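Local atomic coordinates of DNA polymerase epsilon subunit 3 (Drosophila melanogaster, PDB entry 2BYK), a protein that pairs with Chrac-16 as a histone-fold heterodimer that binds DNA and facilitates nucleosome sliding, and serves as an accessory subunit of DNA polymerase epsilon. Residues Glu21-Pro24 with Glu25-Val29; Asn12-Ile15 with Gly16-Lys20. All blocks are in the same frame, centred on the assembly; numbering follows the deposited sequence.

Contact 1 of 2, residues Glu21-Pro24 with Glu25-Val29; sequences EALP and ESASV
The flat group here is the Pro24 peptide carbonyl, and Ala27 meets both it and the puckered Pro24 ring. Above the carbonyl plane of Pro24 sits the backbone N of Ala27, 2.8 Å from Pro24 O and 52° out of that plane. The N-H points fairly straight at the oxygen (157°), though not at a lone pair. Ala27 CB is near the same oxygen, 3.4 Å from Pro24 O. This bond closes a type I beta turn from Pro24 to Ala27. The ring touches through two of its carbons. Pro24 CD lies 3.9 Å from Ala27 CB, and Pro24 CB comes to 4.0 Å from Ser26 OG. An aromatic side chain of the partner protein chain also packs on Pro24, and Ala27 likewise has an aromatic neighbour there.

Leu23 is the first residue to leave helical geometry after helix 14-22. Its side chain comes back to the chain beyond the turn. Leu23 CD1 is only 3.3 Å from Val29 CG2, a tight methyl contact, and the two side chains cross at about a right angle. Leu23 CB adds a looser contact with Ala27 CB, at 4.2 Å.

The turn belongs to the first loop of the histone fold. It delivers Ser28 and Val29 to a parallel beta ladder with a strand of the partner chain. Ser26 OG and Ser28 OG make weak hydrogen bonds to the backbone of that chain.

The single Ala27 N to Pro24 O bond thus fixes the turn, while apolar contacts from Leu23 to Ala27 and Val29 join its two ends.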
ATOM      1  N   GLU B  21      14.531  -1.545   3.765  1.00 60.31           N
ATOM      2  CA  GLU B  21      14.243  -2.919   4.143  1.00 60.83           C
ATOM      3  C   GLU B  21      13.849  -3.806   2.958  1.00 59.37           C
ATOM      4  O   GLU B  21      14.070  -5.017   2.988  1.00 58.77           O
ATOM      5  CB  GLU B  21      13.120  -2.927   5.169  1.00 64.31           C
ATOM      6  CG  GLU B  21      12.883  -4.277   5.797  1.00 71.71           C
ATOM      7  CD  GLU B  21      11.462  -4.427   6.299  1.00 75.53           C
ATOM      8  OE1 GLU B  21      10.982  -3.499   6.999  1.00 75.94           O
ATOM      9  OE2 GLU B  21      10.838  -5.474   5.986  1.00 76.83           O
ATOM     10  N   ALA B  22      13.265  -3.196   1.926  1.00 57.47           N
ATOM     11  CA  ALA B  22      12.817  -3.904   0.721  1.00 54.00           C
ATOM     12  C   ALA B  22      13.897  -4.093  -0.351  1.00 52.76           C
ATOM     13  O   ALA B  22      13.868  -5.066  -1.099  1.00 52.57           O
ATOM     14  CB  ALA B  22      11.606  -3.174   0.111  1.00 51.85           C
ATOM     15  N   LEU B  23      14.842  -3.160  -0.429  1.00 52.51           N
ATOM     16  CA  LEU B  23      15.913  -3.228  -1.420  1.00 51.40           C
ATOM     17  C   LEU B  23      17.140  -3.909  -0.830  1.00 51.83           C
ATOM     18  O   LEU B  23      17.279  -3.995   0.387  1.00 52.72           O
ATOM     19  CB  LEU B  23      16.316  -1.814  -1.882  1.00 50.98           C
ATOM     20  CG  LEU B  23      15.311  -0.771  -2.404  1.00 50.89           C
ATOM     21  CD1 LEU B  23      16.086   0.408  -2.990  1.00 48.66           C
ATOM     22  CD2 LEU B  23      14.406  -1.370  -3.472  1.00 49.73           C
ATOM     23  N   PRO B  24      18.044  -4.415  -1.688  1.00 52.50           N
ATOM     24  CA  PRO B  24      19.270  -5.079  -1.222  1.00 54.49           C
ATOM     25  C   PRO B  24      19.981  -4.119  -0.270  1.00 56.31           C
ATOM     26  O   PRO B  24      20.025  -2.916  -0.531  1.00 57.80           O
ATOM     27  CB  PRO B  24      20.064  -5.283  -2.507  1.00 53.01           C
ATOM     28  CG  PRO B  24      18.998  -5.485  -3.524  1.00 52.38           C
ATOM     29  CD  PRO B  24      17.950  -4.459  -3.158  1.00 52.62           C
ATOM     30  N   GLU B  25      20.535  -4.639   0.822  1.00 57.41           N
ATOM     31  CA  GLU B  25      21.215  -3.801   1.811  1.00 57.99           C
ATOM     32  C   GLU B  25      22.329  -2.930   1.228  1.00 57.72           C
ATOM     33  O   GLU B  25      22.816  -2.011   1.889  1.00 58.26           O
ATOM     34  CB  GLU B  25      21.784  -4.675   2.929  1.00 58.39           C
ATOM     35  CG  GLU B  25      22.765  -5.722   2.443  1.00 60.47           C
ATOM     36  CD  GLU B  25      23.392  -6.507   3.575  1.00 62.73           C
ATOM     37  OE1 GLU B  25      22.648  -7.182   4.320  1.00 63.90           O
ATOM     38  OE2 GLU B  25      24.631  -6.442   3.720  1.00 64.72           O
ATOM     39  N   SER B  26      22.713  -3.215  -0.013  1.00 57.34           N
ATOM     40  CA  SER B  26      23.780  -2.483  -0.689  1.00 56.86           C
ATOM     41  C   SER B  26      23.275  -1.476  -1.714  1.00 56.65           C
ATOM     42  O   SER B  26      24.050  -0.654  -2.194  1.00 57.07           O
ATOM     43  CB  SER B  26      24.710  -3.473  -1.393  1.00 57.56           C
ATOM     44  OG  SER B  26      23.969  -4.338  -2.248  1.00 59.05           O
ATOM     45  N   ALA B  27      21.988  -1.550  -2.053  1.00 55.56           N
ATOM     46  CA  ALA B  27      21.372  -0.657  -3.041  1.00 55.14           C
ATOM     47  C   ALA B  27      21.088   0.727  -2.471  1.00 55.69           C
ATOM     48  O   ALA B  27      21.285   0.958  -1.286  1.00 56.94           O
ATOM     49  CB  ALA B  27      20.077  -1.275  -3.562  1.00 53.27           C
ATOM     50  N   SER B  28      20.617   1.643  -3.316  1.00 56.36           N
ATOM     51  CA  SER B  28      20.298   3.008  -2.887  1.00 57.20           C
ATOM     52  C   SER B  28      19.096   3.621  -3.619  1.00 58.00           C
ATOM     53  O   SER B  28      18.744   3.188  -4.717  1.00 59.18           O
ATOM     54  CB  SER B  28      21.521   3.910  -3.067  1.00 56.99           C
ATOM     55  OG  SER B  28      21.989   3.906  -4.405  1.00 58.84           O
ATOM     56  N   VAL B  29      18.465   4.620  -3.001  1.00 58.29           N
ATOM     57  CA  VAL B  29      17.312   5.299  -3.601  1.00 58.48           C
ATOM     58  C   VAL B  29      17.554   6.800  -3.568  1.00 58.24           C
ATOM     59  O   VAL B  29      17.870   7.356  -2.519  1.00 57.19           O
ATOM     60  CB  VAL B  29      15.998   5.032  -2.829  1.00 59.04           C
ATOM     61  CG1 VAL B  29      14.797   5.333  -3.722  1.00 57.48           C
ATOM     62  CG2 VAL B  29      15.964   3.608  -2.333  1.00 61.19           C
TER

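Contact 2 of 2, residues Asn12-Ile15 with Gly16-Lys20; sequences NAVI and GRLIK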
ATOM      1  N   ASN B  12       7.881  10.208   6.283  1.00 94.99           N
ATOM      2  CA  ASN B  12       9.148  10.561   5.640  1.00 91.80           C
ATOM      3  C   ASN B  12      10.240   9.693   6.270  1.00 88.94           C
ATOM      4  O   ASN B  12      11.199   9.284   5.607  1.00 88.82           O
ATOM      5  CB  ASN B  12       9.452  12.054   5.870  1.00 92.40           C
ATOM      6  CG  ASN B  12      10.180  12.706   4.695  1.00 92.58           C
ATOM      7  OD1 ASN B  12      10.273  13.933   4.617  1.00 92.44           O
ATOM      8  ND2 ASN B  12      10.703  11.891   3.786  1.00 92.80           N
ATOM      9  N   ALA B  13      10.059   9.397   7.553  1.00 85.36           N
ATOM     10  CA  ALA B  13      11.008   8.599   8.322  1.00 81.43           C
ATOM     11  C   ALA B  13      10.779   7.094   8.225  1.00 77.67           C
ATOM     12  O   ALA B  13      11.689   6.343   7.886  1.00 76.55           O
ATOM     13  CB  ALA B  13      10.967   9.040   9.790  1.00 84.36           C
ATOM     14  N   VAL B  14       9.564   6.665   8.547  1.00 73.83           N
ATOM     15  CA  VAL B  14       9.189   5.256   8.507  1.00 70.31           C
ATOM     16  C   VAL B  14       9.134   4.660   7.083  1.00 69.42           C
ATOM     17  O   VAL B  14       9.229   3.443   6.900  1.00 69.71           O
ATOM     18  CB  VAL B  14       7.834   5.048   9.258  1.00 68.39           C
ATOM     19  CG1 VAL B  14       6.881   6.194   8.953  1.00 68.70           C
ATOM     20  CG2 VAL B  14       7.207   3.727   8.873  1.00 66.82           C
ATOM     21  N   ILE B  15       9.000   5.507   6.068  1.00 67.37           N
ATOM     22  CA  ILE B  15       8.948   5.015   4.699  1.00 65.28           C
ATOM     23  C   ILE B  15      10.351   4.811   4.159  1.00 63.29           C
ATOM     24  O   ILE B  15      10.562   4.015   3.250  1.00 64.40           O
ATOM     25  CB  ILE B  15       8.144   5.973   3.777  1.00 65.88           C
ATOM     26  CG1 ILE B  15       6.647   5.817   4.076  1.00 66.27           C
ATOM     27  CG2 ILE B  15       8.429   5.674   2.311  1.00 64.63           C
ATOM     28  CD1 ILE B  15       5.736   6.551   3.130  1.00 67.81           C
ATOM     29  N   GLY B  16      11.310   5.525   4.726  1.00 61.39           N
ATOM     30  CA  GLY B  16      12.681   5.371   4.286  1.00 60.01           C
ATOM     31  C   GLY B  16      13.213   4.033   4.760  1.00 59.73           C
ATOM     32  O   GLY B  16      14.037   3.405   4.098  1.00 58.92           O
ATOM     33  N   ARG B  17      12.725   3.605   5.920  1.00 60.41           N
ATOM     34  CA  ARG B  17      13.112   2.339   6.536  1.00 61.61           C
ATOM     35  C   ARG B  17      12.433   1.192   5.779  1.00 59.70           C
ATOM     36  O   ARG B  17      12.977   0.091   5.658  1.00 58.88           O
ATOM     37  CB  ARG B  17      12.673   2.343   8.005  1.00 66.28           C
ATOM     38  CG  ARG B  17      12.997   1.084   8.808  1.00 74.09           C
ATOM     39  CD  ARG B  17      12.077   0.971  10.028  1.00 78.24           C
ATOM     40  NE  ARG B  17      12.128   2.178  10.853  1.00 84.54           N
ATOM     41  CZ  ARG B  17      11.148   2.578  11.663  1.00 87.03           C
ATOM     42  NH1 ARG B  17      10.031   1.861  11.756  1.00 88.76           N
ATOM     43  NH2 ARG B  17      11.281   3.695  12.379  1.00 86.59           N
ATOM     44  N   LEU B  18      11.230   1.468   5.283  1.00 57.77           N
ATOM     45  CA  LEU B  18      10.463   0.502   4.510  1.00 55.24           C
ATOM     46  C   LEU B  18      11.178   0.251   3.184  1.00 54.72           C
ATOM     47  O   LEU B  18      11.318  -0.894   2.750  1.00 54.30           O
ATOM     48  CB  LEU B  18       9.053   1.042   4.259  1.00 53.62           C
ATOM     49  CG  LEU B  18       7.922   0.479   5.122  1.00 52.52           C
ATOM     50  CD1 LEU B  18       8.478  -0.281   6.314  1.00 51.69           C
ATOM     51  CD2 LEU B  18       7.025   1.617   5.556  1.00 51.56           C
ATOM     52  N   ILE B  19      11.633   1.327   2.547  1.00 54.02           N
ATOM     53  CA  ILE B  19      12.352   1.226   1.285  1.00 54.18           C
ATOM     54  C   ILE B  19      13.742   0.576   1.461  1.00 55.99           C
ATOM     55  O   ILE B  19      14.172  -0.210   0.616  1.00 56.37           O
ATOM     56  CB  ILE B  19      12.496   2.619   0.624  1.00 52.01           C
ATOM     57  CG1 ILE B  19      11.111   3.194   0.334  1.00 49.84           C
ATOM     58  CG2 ILE B  19      13.278   2.515  -0.669  1.00 51.17           C
ATOM     59  CD1 ILE B  19      11.148   4.549  -0.303  1.00 47.99           C
ATOM     60  N   LYS B  20      14.446   0.890   2.549  1.00 57.75           N
ATOM     61  CA  LYS B  20      15.763   0.285   2.783  1.00 59.82           C
ATOM     62  C   LYS B  20      15.615  -1.202   3.084  1.00 59.60           C
ATOM     63  O   LYS B  20      16.452  -2.015   2.699  1.00 59.98           O
ATOM     64  CB  LYS B  20      16.507   0.969   3.950  1.00 61.75           C
ATOM     65  CG  LYS B  20      17.055   2.376   3.629  1.00 66.22           C
ATOM     66  CD  LYS B  20      18.456   2.614   4.229  1.00 68.03           C
ATOM     67  CE  LYS B  20      18.972   4.056   4.017  1.00 69.54           C
ATOM     68  NZ  LYS B  20      18.247   5.103   4.815  1.00 68.15           N
TER
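Ile15 and Ile19 are joined through the backbone, with Ile19 N 3.0 Å from Ile15 O. The N-H points well at the oxygen (158°). One residue earlier, Leu18 N donates to Val14 O at 3.2 Å. That bond is more bent. Both follow the i to i+4 pattern of an alpha helix. At the start of the stretch, Gly16 N makes a weak bond to Ala13 O, at 3.3 Å.

Side-chain carbons crowd the same two carbonyl oxygens. Leu18 CD2 lies 3.2 Å from Val14 O. Both Leu18 torsions are far from staggered (chi1 -102°, chi2 14°), an apparently strained shape that brings CD2 against Val14. Ile19 CG1 is 3.1 Å from Ile15 O.

This is the short first helix of the histone fold, which packs on the long helix 31-58. Ile15 rests on Ala38 and Ala41, and Ile19 on Arg34 and Ile37. Ile15, Leu18 and Ile19 also touch apolar side chains of the partner protein chain, so the helix serves both the fold and the heterodimer.

The apolar contacts along the helix are modest. Val14 CG2 meets Leu18 CD2 at 3.9 Å, the two side chains lying side by side and pointing the same way. Ile15 CG2 meets Ile19 CD1 at the same distance of 3.9 Å, and these two cross at a slant.

Charge enters through Arg17, whose side chain is exposed. It leaves the helix extended and then bends at chi3. The bend carries the guanidinium back to Val14, with Arg17 NH1 4.4 Å from Val14 CG2, in an oblique approach.

In the fold
Both contacts involve helix 14-22 and lie near the surface, with centres 11 Å apart. Contact 2 forms the first turns of that helix. Contact 1 begins at Leu23, just past its end, and leads into strand 28-29. Each has one buried residue, Ile19 in contact 2 and Leu23 in contact 1. They meet where Val29 CG2 packs on Ile19 CG2, at 3.3 Å. Their chemistry differs with place. The helical contact rests on repeated main-chain bonds and on aliphatic side chains, of which Ile15 and Ile19 pack on helix 31-58. The loop contact has a single turn bond and gives its serines and strand backbone to the partner chain.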